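Local atomic coordinates of spindle assembly checkpoint serine/threonine-protein kinase BUB1 (Saccharomyces cerevisiae, PDB entry 3ESL), a protein that phosphorylates serine and threonine residues of proteins such as BUB3 and acts in the spindle checkpoint that delays anaphase until chromosomes are bioriented. Residues A[128-133]-A[183-188]; A[132-137]-A[157-162]; A[110-113]-A[117-120]. One frame throughout, in Å; residues are numbered along the deposited sequence.

Interaction 1 of 3, residues A[128-133]-A[183-188]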
loop_
_atom_site.group_PDB
_atom_site.type_symbol
_atom_site.label_atom_id
_atom_site.label_comp_id
_atom_site.label_asym_id
_atom_site.label_seq_id
_atom_site.Cartn_x
_atom_site.Cartn_y
_atom_site.Cartn_z
ATOM N N ALA A 128 -4.936 0.567 15.845
ATOM C CA ALA A 128 -6.120 1.394 16.100
ATOM C C ALA A 128 -7.026 0.758 17.145
ATOM O O ALA A 128 -8.108 1.268 17.419
ATOM C CB ALA A 128 -6.903 1.633 14.818
ATOM N N GLN A 129 -6.589 -0.371 17.705
ATOM C CA GLN A 129 -7.328 -1.083 18.749
ATOM C C GLN A 129 -8.657 -1.698 18.289
ATOM O O GLN A 129 -9.573 -1.901 19.088
ATOM C CB GLN A 129 -7.507 -0.204 20.011
ATOM C CG GLN A 129 -6.261 0.544 20.428
ATOM C CD GLN A 129 -6.428 2.035 20.307
ATOM O OE1 GLN A 129 -7.306 2.618 20.948
ATOM N NE2 GLN A 129 -5.570 2.674 19.524
ATOM N N PHE A 130 -8.770 -1.991 16.990
ATOM C CA PHE A 130 -9.846 -2.835 16.509
ATOM C C PHE A 130 -9.324 -4.263 16.604
ATOM O O PHE A 130 -9.060 -4.920 15.592
ATOM C CB PHE A 130 -10.256 -2.484 15.063
ATOM C CG PHE A 130 -10.967 -1.158 14.929
ATOM C CD1 PHE A 130 -12.298 -1.014 15.335
ATOM C CD2 PHE A 130 -10.308 -0.054 14.398
ATOM C CE1 PHE A 130 -12.957 0.221 15.201
ATOM C CE2 PHE A 130 -10.953 1.174 14.259
ATOM C CZ PHE A 130 -12.275 1.312 14.658
ATOM N N PHE A 131 -9.164 -4.741 17.836
ATOM C CA PHE A 131 -8.389 -5.954 18.084
ATOM C C PHE A 131 -8.961 -7.206 17.426
ATOM O O PHE A 131 -8.238 -7.952 16.751
ATOM C CB PHE A 131 -8.160 -6.153 19.596
ATOM C CG PHE A 131 -7.251 -5.117 20.208
ATOM C CD1 PHE A 131 -5.912 -5.043 19.846
ATOM C CD2 PHE A 131 -7.742 -4.218 21.157
ATOM C CE1 PHE A 131 -5.071 -4.081 20.399
ATOM C CE2 PHE A 131 -6.911 -3.258 21.724
ATOM C CZ PHE A 131 -5.574 -3.184 21.346
ATOM N N LEU A 132 -10.257 -7.434 17.595
ATOM C CA LEU A 132 -10.855 -8.662 17.084
ATOM C C LEU A 132 -11.133 -8.602 15.575
ATOM O O LEU A 132 -11.088 -9.624 14.889
ATOM C CB LEU A 132 -12.089 -9.070 17.907
ATOM C CG LEU A 132 -11.790 -9.297 19.405
ATOM C CD1 LEU A 132 -13.060 -9.535 20.209
ATOM C CD2 LEU A 132 -10.767 -10.415 19.642
ATOM N N GLU A 133 -11.372 -7.397 15.062
ATOM C CA GLU A 133 -11.474 -7.197 13.612
ATOM C C GLU A 133 -10.142 -7.529 12.937
ATOM O O GLU A 133 -10.125 -8.140 11.856
ATOM C CB GLU A 133 -11.892 -5.765 13.278
ATOM C CG GLU A 133 -13.328 -5.423 13.684
ATOM C CD GLU A 133 -13.440 -4.811 15.080
ATOM O OE1 GLU A 133 -12.550 -5.025 15.934
ATOM O OE2 GLU A 133 -14.441 -4.102 15.322
ATOM N N LYS A 183 -16.820 -6.903 8.561
ATOM C CA LYS A 183 -17.617 -6.797 7.341
ATOM C C LYS A 183 -18.115 -5.364 7.134
ATOM O O LYS A 183 -17.997 -4.813 6.036
ATOM C CB LYS A 183 -18.802 -7.764 7.380
ATOM C CG LYS A 183 -19.597 -7.820 6.078
ATOM C CD LYS A 183 -20.877 -8.638 6.223
ATOM C CE LYS A 183 -20.593 -10.130 6.372
ATOM N NZ LYS A 183 -21.858 -10.926 6.365
ATOM N N GLY A 184 -18.666 -4.776 8.196
ATOM C CA GLY A 184 -19.110 -3.382 8.186
ATOM C C GLY A 184 -17.988 -2.410 7.857
ATOM O O GLY A 184 -18.177 -1.478 7.069
ATOM N N ARG A 185 -16.817 -2.637 8.455
ATOM C CA ARG A 185 -15.626 -1.827 8.186
ATOM C C ARG A 185 -15.133 -1.958 6.743
ATOM O O ARG A 185 -14.522 -1.025 6.213
ATOM C CB ARG A 185 -14.474 -2.201 9.127
ATOM C CG ARG A 185 -14.737 -1.943 10.601
ATOM C CD ARG A 185 -13.451 -1.590 11.336
ATOM N NE ARG A 185 -13.006 -0.230 11.028
ATOM C CZ ARG A 185 -13.577 0.880 11.493
ATOM N NH1 ARG A 185 -14.632 0.809 12.304
ATOM N NH2 ARG A 185 -13.089 2.066 11.150
ATOM N N LEU A 186 -15.377 -3.113 6.122
ATOM C CA LEU A 186 -14.868 -3.379 4.771
ATOM C C LEU A 186 -15.751 -2.842 3.652
ATOM O O LEU A 186 -15.300 -2.731 2.516
ATOM C CB LEU A 186 -14.599 -4.880 4.555
ATOM C CG LEU A 186 -13.372 -5.467 5.263
ATOM C CD1 LEU A 186 -13.302 -6.993 5.135
ATOM C CD2 LEU A 186 -12.080 -4.824 4.760
ATOM N N ILE A 187 -17.006 -2.509 3.966
ATOM C CA ILE A 187 -17.935 -2.012 2.947
ATOM C C ILE A 187 -17.321 -0.797 2.272
ATOM O O ILE A 187 -16.999 0.189 2.935
ATOM C CB ILE A 187 -19.330 -1.623 3.536
ATOM C CG1 ILE A 187 -20.045 -2.840 4.146
ATOM C CG2 ILE A 187 -20.197 -0.949 2.478
ATOM C CD1 ILE A 187 -20.334 -3.975 3.174
ATOM N N TYR A 188 -17.148 -0.891 0.958
ATOM C CA TYR A 188 -16.527 0.172 0.186
ATOM C C TYR A 188 -17.418 1.417 0.148
ATOM O O TYR A 188 -18.626 1.320 -0.096
ATOM C CB TYR A 188 -16.247 -0.300 -1.241
ATOM C CG TYR A 188 -15.585 0.769 -2.062
ATOM C CD1 TYR A 188 -14.290 1.197 -1.765
ATOM C CD2 TYR A 188 -16.252 1.373 -3.122
ATOM C CE1 TYR A 188 -13.673 2.189 -2.507
ATOM C CE2 TYR A 188 -15.636 2.379 -3.879
ATOM C CZ TYR A 188 -14.350 2.776 -3.564
ATOM O OH TYR A 188 -13.736 3.767 -4.303
#
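R185 lays its guanidinium flat over the ring of F130, a cation-pi stack with the two planes 25° apart. CZ of R185 sits 3.9 Å from the centroid of the F130 ring. The overlap is offset: NH1 of R185 comes to 3.4 Å from CZ of F130, over the outer end of the ring. Further back along the chain, CD of R185 lies almost straight above the ring, 4.2 Å from the centroid of F130, and adds a CH-pi contact to the same face. Bends at chi2 (-149°) and chi3 (74°) fold the arginine so that its last methylene and its flat head both cover the phenylalanine. F130 holds the N-cap position of helix 131-143, just after a Schellman motif at Q129 ends the preceding helix, and its side chain sets out toward segment 183-188. NE of R185 is also salt-bridged to E99 on helix 95-108, while E133 pairs with R181, its OE2 remaining 5.8 Å from NH1 of R185. Replacing R185 by an alanine removes the guanidinium, which would probably cost F130 the cover over this face and E99 its partner. No hydrogen bond joins the two segments; the turn before helix 131-143 meets the end of helix 177-186 through an aromatic face and a cation, whose charge is probably balanced in part by E99.

Interaction 2 of 3, residues A[132-137]-A[157-162]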
loop_
_atom_site.group_PDB
_atom_site.type_symbol
_atom_site.label_atom_id
_atom_site.label_comp_id
_atom_site.label_asym_id
_atom_site.label_seq_id
_atom_site.Cartn_x
_atom_site.Cartn_y
_atom_site.Cartn_z
ATOM N N LEU A 132 -10.257 -7.434 17.595
ATOM C CA LEU A 132 -10.855 -8.662 17.084
ATOM C C LEU A 132 -11.133 -8.602 15.575
ATOM O O LEU A 132 -11.088 -9.624 14.889
ATOM C CB LEU A 132 -12.089 -9.070 17.907
ATOM C CG LEU A 132 -11.790 -9.297 19.405
ATOM C CD1 LEU A 132 -13.060 -9.535 20.209
ATOM C CD2 LEU A 132 -10.767 -10.415 19.642
ATOM N N GLU A 133 -11.372 -7.397 15.062
ATOM C CA GLU A 133 -11.474 -7.197 13.612
ATOM C C GLU A 133 -10.142 -7.529 12.937
ATOM O O GLU A 133 -10.125 -8.140 11.856
ATOM C CB GLU A 133 -11.892 -5.765 13.278
ATOM C CG GLU A 133 -13.328 -5.423 13.684
ATOM C CD GLU A 133 -13.440 -4.811 15.080
ATOM O OE1 GLU A 133 -12.550 -5.025 15.934
ATOM O OE2 GLU A 133 -14.441 -4.102 15.322
ATOM N N ALA A 134 -9.041 -7.126 13.574
ATOM C CA ALA A 134 -7.697 -7.408 13.059
ATOM C C ALA A 134 -7.427 -8.910 12.958
ATOM O O ALA A 134 -6.792 -9.369 12.006
ATOM C CB ALA A 134 -6.636 -6.722 13.903
ATOM N N LYS A 135 -7.923 -9.682 13.929
ATOM C CA LYS A 135 -7.767 -11.140 13.901
ATOM C C LYS A 135 -8.573 -11.727 12.752
ATOM O O LYS A 135 -8.064 -12.548 11.994
ATOM C CB LYS A 135 -8.191 -11.765 15.248
ATOM C CG LYS A 135 -8.263 -13.283 15.249
ATOM C CD LYS A 135 -8.494 -13.818 16.658
ATOM C CE LYS A 135 -8.595 -15.333 16.665
ATOM N NZ LYS A 135 -8.178 -15.874 17.985
ATOM N N VAL A 136 -9.814 -11.272 12.597
ATOM C CA VAL A 136 -10.701 -11.791 11.559
ATOM C C VAL A 136 -10.108 -11.523 10.168
ATOM O O VAL A 136 -10.226 -12.350 9.260
ATOM C CB VAL A 136 -12.121 -11.205 11.672
ATOM C CG1 VAL A 136 -13.005 -11.683 10.522
ATOM C CG2 VAL A 136 -12.751 -11.604 13.005
ATOM N N LEU A 137 -9.459 -10.374 10.025
ATOM C CA LEU A 137 -8.822 -10.026 8.760
ATOM C C LEU A 137 -7.710 -11.016 8.389
ATOM O O LEU A 137 -7.591 -11.412 7.226
ATOM C CB LEU A 137 -8.293 -8.606 8.825
ATOM C CG LEU A 137 -7.909 -7.908 7.533
ATOM C CD1 LEU A 137 -8.998 -8.055 6.465
ATOM C CD2 LEU A 137 -7.646 -6.460 7.891
ATOM N N SER A 157 -0.631 -16.442 14.657
ATOM C CA SER A 157 -0.176 -17.031 15.923
ATOM C C SER A 157 0.479 -15.992 16.829
ATOM O O SER A 157 0.148 -15.911 18.018
ATOM C CB SER A 157 0.774 -18.206 15.674
ATOM O OG SER A 157 1.114 -18.849 16.895
ATOM N N ASN A 158 1.391 -15.194 16.270
ATOM C CA ASN A 158 2.050 -14.133 17.031
ATOM C C ASN A 158 1.058 -13.090 17.540
ATOM O O ASN A 158 1.222 -12.550 18.638
ATOM C CB ASN A 158 3.151 -13.455 16.208
ATOM C CG ASN A 158 4.262 -14.416 15.807
ATOM O OD1 ASN A 158 4.384 -15.512 16.355
ATOM N ND2 ASN A 158 5.083 -14.002 14.852
ATOM N N TYR A 159 0.030 -12.814 16.739
ATOM C CA TYR A 159 -0.999 -11.857 17.127
ATOM C C TYR A 159 -1.835 -12.369 18.300
ATOM O O TYR A 159 -2.162 -11.609 19.228
ATOM C CB TYR A 159 -1.901 -11.504 15.943
ATOM C CG TYR A 159 -2.898 -10.422 16.283
ATOM C CD1 TYR A 159 -2.510 -9.311 17.040
ATOM C CD2 TYR A 159 -4.225 -10.509 15.864
ATOM C CE1 TYR A 159 -3.418 -8.317 17.361
ATOM C CE2 TYR A 159 -5.145 -9.512 16.186
ATOM C CZ TYR A 159 -4.725 -8.420 16.933
ATOM O OH TYR A 159 -5.613 -7.423 17.261
ATOM N N GLU A 160 -2.183 -13.651 18.260
ATOM C CA GLU A 160 -2.893 -14.270 19.381
ATOM C C GLU A 160 -2.085 -14.205 20.687
ATOM O O GLU A 160 -2.664 -14.071 21.765
ATOM C CB GLU A 160 -3.321 -15.698 19.037
ATOM C CG GLU A 160 -4.398 -15.729 17.958
ATOM C CD GLU A 160 -4.753 -17.126 17.477
ATOM O OE1 GLU A 160 -3.925 -18.054 17.623
ATOM O OE2 GLU A 160 -5.867 -17.293 16.935
ATOM N N ASP A 161 -0.757 -14.268 20.576
ATOM C CA ASP A 161 0.139 -14.096 21.722
ATOM C C ASP A 161 0.084 -12.671 22.266
ATOM O O ASP A 161 0.160 -12.462 23.480
ATOM C CB ASP A 161 1.583 -14.427 21.345
ATOM C CG ASP A 161 1.798 -15.897 21.064
ATOM O OD1 ASP A 161 1.004 -16.734 21.555
ATOM O OD2 ASP A 161 2.774 -16.213 20.346
ATOM N N ARG A 162 -0.029 -11.696 21.365
ATOM C CA ARG A 162 -0.159 -10.297 21.775
ATOM C C ARG A 162 -1.518 -10.047 22.414
ATOM O O ARG A 162 -1.620 -9.279 23.375
ATOM C CB ARG A 162 0.089 -9.345 20.601
ATOM C CG ARG A 162 1.515 -9.413 20.054
ATOM C CD ARG A 162 1.869 -8.212 19.174
ATOM N NE ARG A 162 1.080 -8.146 17.938
ATOM C CZ ARG A 162 1.331 -8.856 16.840
ATOM N NH1 ARG A 162 2.344 -9.718 16.805
ATOM N NH2 ARG A 162 0.560 -8.709 15.769
#
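Y159 reaches from helix 149-165 to the backbone of helix 131-143 and sets its ring edge against K135. CE2 of Y159 stands 3.6 Å from the backbone N of K135, which lies near the ring plane, and CA of K135 borders the same edge. A134 completes this close-packed half: its methyl CB, directed toward the tyrosine, is 3.6 Å from OH of Y159 and approaches the ring obliquely. With CG anti to the backbone N (chi1 -175°), Y159 extends from its own helix to the other, the axes being 10.7 Å apart at closest approach. Its hydroxyl is hydrogen-bonded to the backbone O of F131, at the start of the helix it touches, so the buried polar end is satisfied. Helix 115-127 covers this side, with L125 against A134 and E126 against Y159.

The other half is looser and more exposed, and it is held by charge. K135 runs out extended beyond CG until its ammonium meets the carboxylate of E160. NZ of K135 donates to OE2 of E160 at 2.9 Å, a salt bridge in which the two chains cross at about a right angle. The donor arrives on the anti side of the oxygen and 32° out of the carboxylate plane, so the link is tilted. Both residues are partly exposed, and their side chains converge only toward the ends, K135 CE also coming to 3.4 Å from OE2 of E160.

The two segments run antiparallel at 165°, with small A134 admitting the aromatic ring. Antiparallel packing of consecutive helices in this way is characteristic of the all-helical, TPR-like N-terminal domain of BUB1.

Interaction 3 of 3, residues A[110-113]-A[117-120]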
loop_
_atom_site.group_PDB
_atom_site.type_symbol
_atom_site.label_atom_id
_atom_site.label_comp_id
_atom_site.label_asym_id
_atom_site.label_seq_id
_atom_site.Cartn_x
_atom_site.Cartn_y
_atom_site.Cartn_z
ATOM N N ILE A 110 -6.861 -5.508 -5.359
ATOM C CA ILE A 110 -5.420 -5.269 -5.292
ATOM C C ILE A 110 -4.838 -5.871 -4.012
ATOM O O ILE A 110 -5.149 -5.430 -2.905
ATOM C CB ILE A 110 -5.077 -3.755 -5.431
ATOM C CG1 ILE A 110 -5.524 -3.250 -6.812
ATOM C CG2 ILE A 110 -3.561 -3.491 -5.251
ATOM C CD1 ILE A 110 -5.621 -1.742 -6.899
ATOM N N GLY A 111 -3.998 -6.889 -4.176
ATOM C CA GLY A 111 -3.309 -7.507 -3.056
ATOM C C GLY A 111 -4.102 -8.566 -2.304
ATOM O O GLY A 111 -3.610 -9.139 -1.343
ATOM N N THR A 112 -5.321 -8.837 -2.742
ATOM C CA THR A 112 -6.208 -9.715 -1.970
ATOM C C THR A 112 -5.843 -11.201 -2.025
ATOM O O THR A 112 -6.422 -12.023 -1.293
ATOM C CB THR A 112 -7.688 -9.472 -2.291
ATOM O OG1 THR A 112 -7.907 -9.612 -3.694
ATOM C CG2 THR A 112 -8.110 -8.064 -1.839
ATOM N N LYS A 113 -4.870 -11.551 -2.868
ATOM C CA LYS A 113 -4.331 -12.905 -2.869
ATOM C C LYS A 113 -2.936 -12.971 -2.239
ATOM O O LYS A 113 -2.265 -14.018 -2.294
ATOM C CB LYS A 113 -4.333 -13.485 -4.291
ATOM C CG LYS A 113 -5.714 -13.594 -4.914
ATOM C CD LYS A 113 -5.628 -14.123 -6.354
ATOM C CE LYS A 113 -6.995 -14.064 -7.039
ATOM N NZ LYS A 113 -6.997 -14.785 -8.354
ATOM N N PHE A 117 -0.835 -8.161 2.270
ATOM C CA PHE A 117 -1.970 -7.242 2.313
ATOM C C PHE A 117 -2.699 -7.403 3.646
ATOM O O PHE A 117 -2.938 -6.425 4.370
ATOM C CB PHE A 117 -2.929 -7.487 1.146
ATOM C CG PHE A 117 -4.221 -6.714 1.257
ATOM C CD1 PHE A 117 -4.298 -5.396 0.821
ATOM C CD2 PHE A 117 -5.359 -7.300 1.828
ATOM C CE1 PHE A 117 -5.498 -4.668 0.945
ATOM C CE2 PHE A 117 -6.561 -6.581 1.951
ATOM C CZ PHE A 117 -6.630 -5.263 1.502
ATOM N N TYR A 118 -3.024 -8.648 3.971
ATOM C CA TYR A 118 -3.769 -8.925 5.202
ATOM C C TYR A 118 -2.948 -8.635 6.439
ATOM O O TYR A 118 -3.483 -8.108 7.427
ATOM C CB TYR A 118 -4.274 -10.362 5.185
ATOM C CG TYR A 118 -5.218 -10.590 4.040
ATOM C CD1 TYR A 118 -6.584 -10.325 4.163
ATOM C CD2 TYR A 118 -4.743 -11.051 2.811
ATOM C CE1 TYR A 118 -7.447 -10.519 3.082
ATOM C CE2 TYR A 118 -5.598 -11.247 1.736
ATOM C CZ TYR A 118 -6.941 -10.983 1.877
ATOM O OH TYR A 118 -7.776 -11.180 0.806
ATOM N N GLU A 119 -1.655 -8.960 6.394
ATOM C CA GLU A 119 -0.754 -8.661 7.530
ATOM C C GLU A 119 -0.695 -7.168 7.859
ATOM O O GLU A 119 -0.827 -6.762 9.023
ATOM C CB GLU A 119 0.654 -9.207 7.266
ATOM C CG GLU A 119 0.692 -10.735 7.232
ATOM C CD GLU A 119 2.015 -11.302 6.728
ATOM O OE1 GLU A 119 2.668 -10.659 5.875
ATOM O OE2 GLU A 119 2.399 -12.405 7.187
ATOM N N GLU A 120 -0.499 -6.354 6.826
ATOM C CA GLU A 120 -0.405 -4.908 6.999
ATOM C C GLU A 120 -1.735 -4.256 7.388
ATOM O O GLU A 120 -1.761 -3.382 8.259
ATOM C CB GLU A 120 0.191 -4.261 5.741
ATOM C CG GLU A 120 1.658 -4.665 5.493
ATOM C CD GLU A 120 2.628 -4.118 6.542
ATOM O OE1 GLU A 120 2.395 -3.017 7.087
ATOM O OE2 GLU A 120 3.640 -4.800 6.815
#
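The backbone of 110-113 has no regular structure and forms part of the loop from helix 95-108 into helix 115-127, on which 117-120 makes a helical turn: a helix-loop-helix connection in the TPR-like domain. The CA atoms of G111 and F117 are 5.5 Å apart. G111 has a positive phi (84°), and a CB there would come tight against CD1 of F117. Its carbonyl O lies 3.1 Å from CB of F117, close under the base of that side chain. F117 places CG anti to its own N (chi1 171°) and turns its ring toward the loop, where the carbonyl O of I110 and CG2 of T112 approach obliquely. M105 and F106 of helix 95-108 and L80 of helix 77-90 also pack against F117. Y118 stands next to it, with CD2 of F117 3.7 Å above the centre of the Y118 ring. The end of Y118 reaches the loop and is also hydrogen-bonded to N144. CB of T112 packs 3.5 Å from the hydroxyl OH of Y118. That OH donates to the backbone O of T112 over 2.6 Å, in the carbonyl plane and on a lone pair, with a C=O...donor angle of 120°.

How the interactions relate
Interaction 3 is the most buried of the three and lies nearest the middle of the chain, its centre about 9 Å from that of the chain against about 17 and 20 Å for interactions 1 and 2. There, aromatic side chains meet loop carbonyls; nearer the periphery charged groups join the aromatic ones, stacked on a ring in interaction 1 and paired beside Y159 in interaction 2. Both outer contacts use helix 131-143, their segments overlapping at L132 and E133, and bring to it helices 177-186 and 149-165. They touch where the start of helix 131-143 meets Y159. Interaction 3 sits on the preceding helix, 115-127, and meets interaction 2 by packing between L137 O and Y118 CD1.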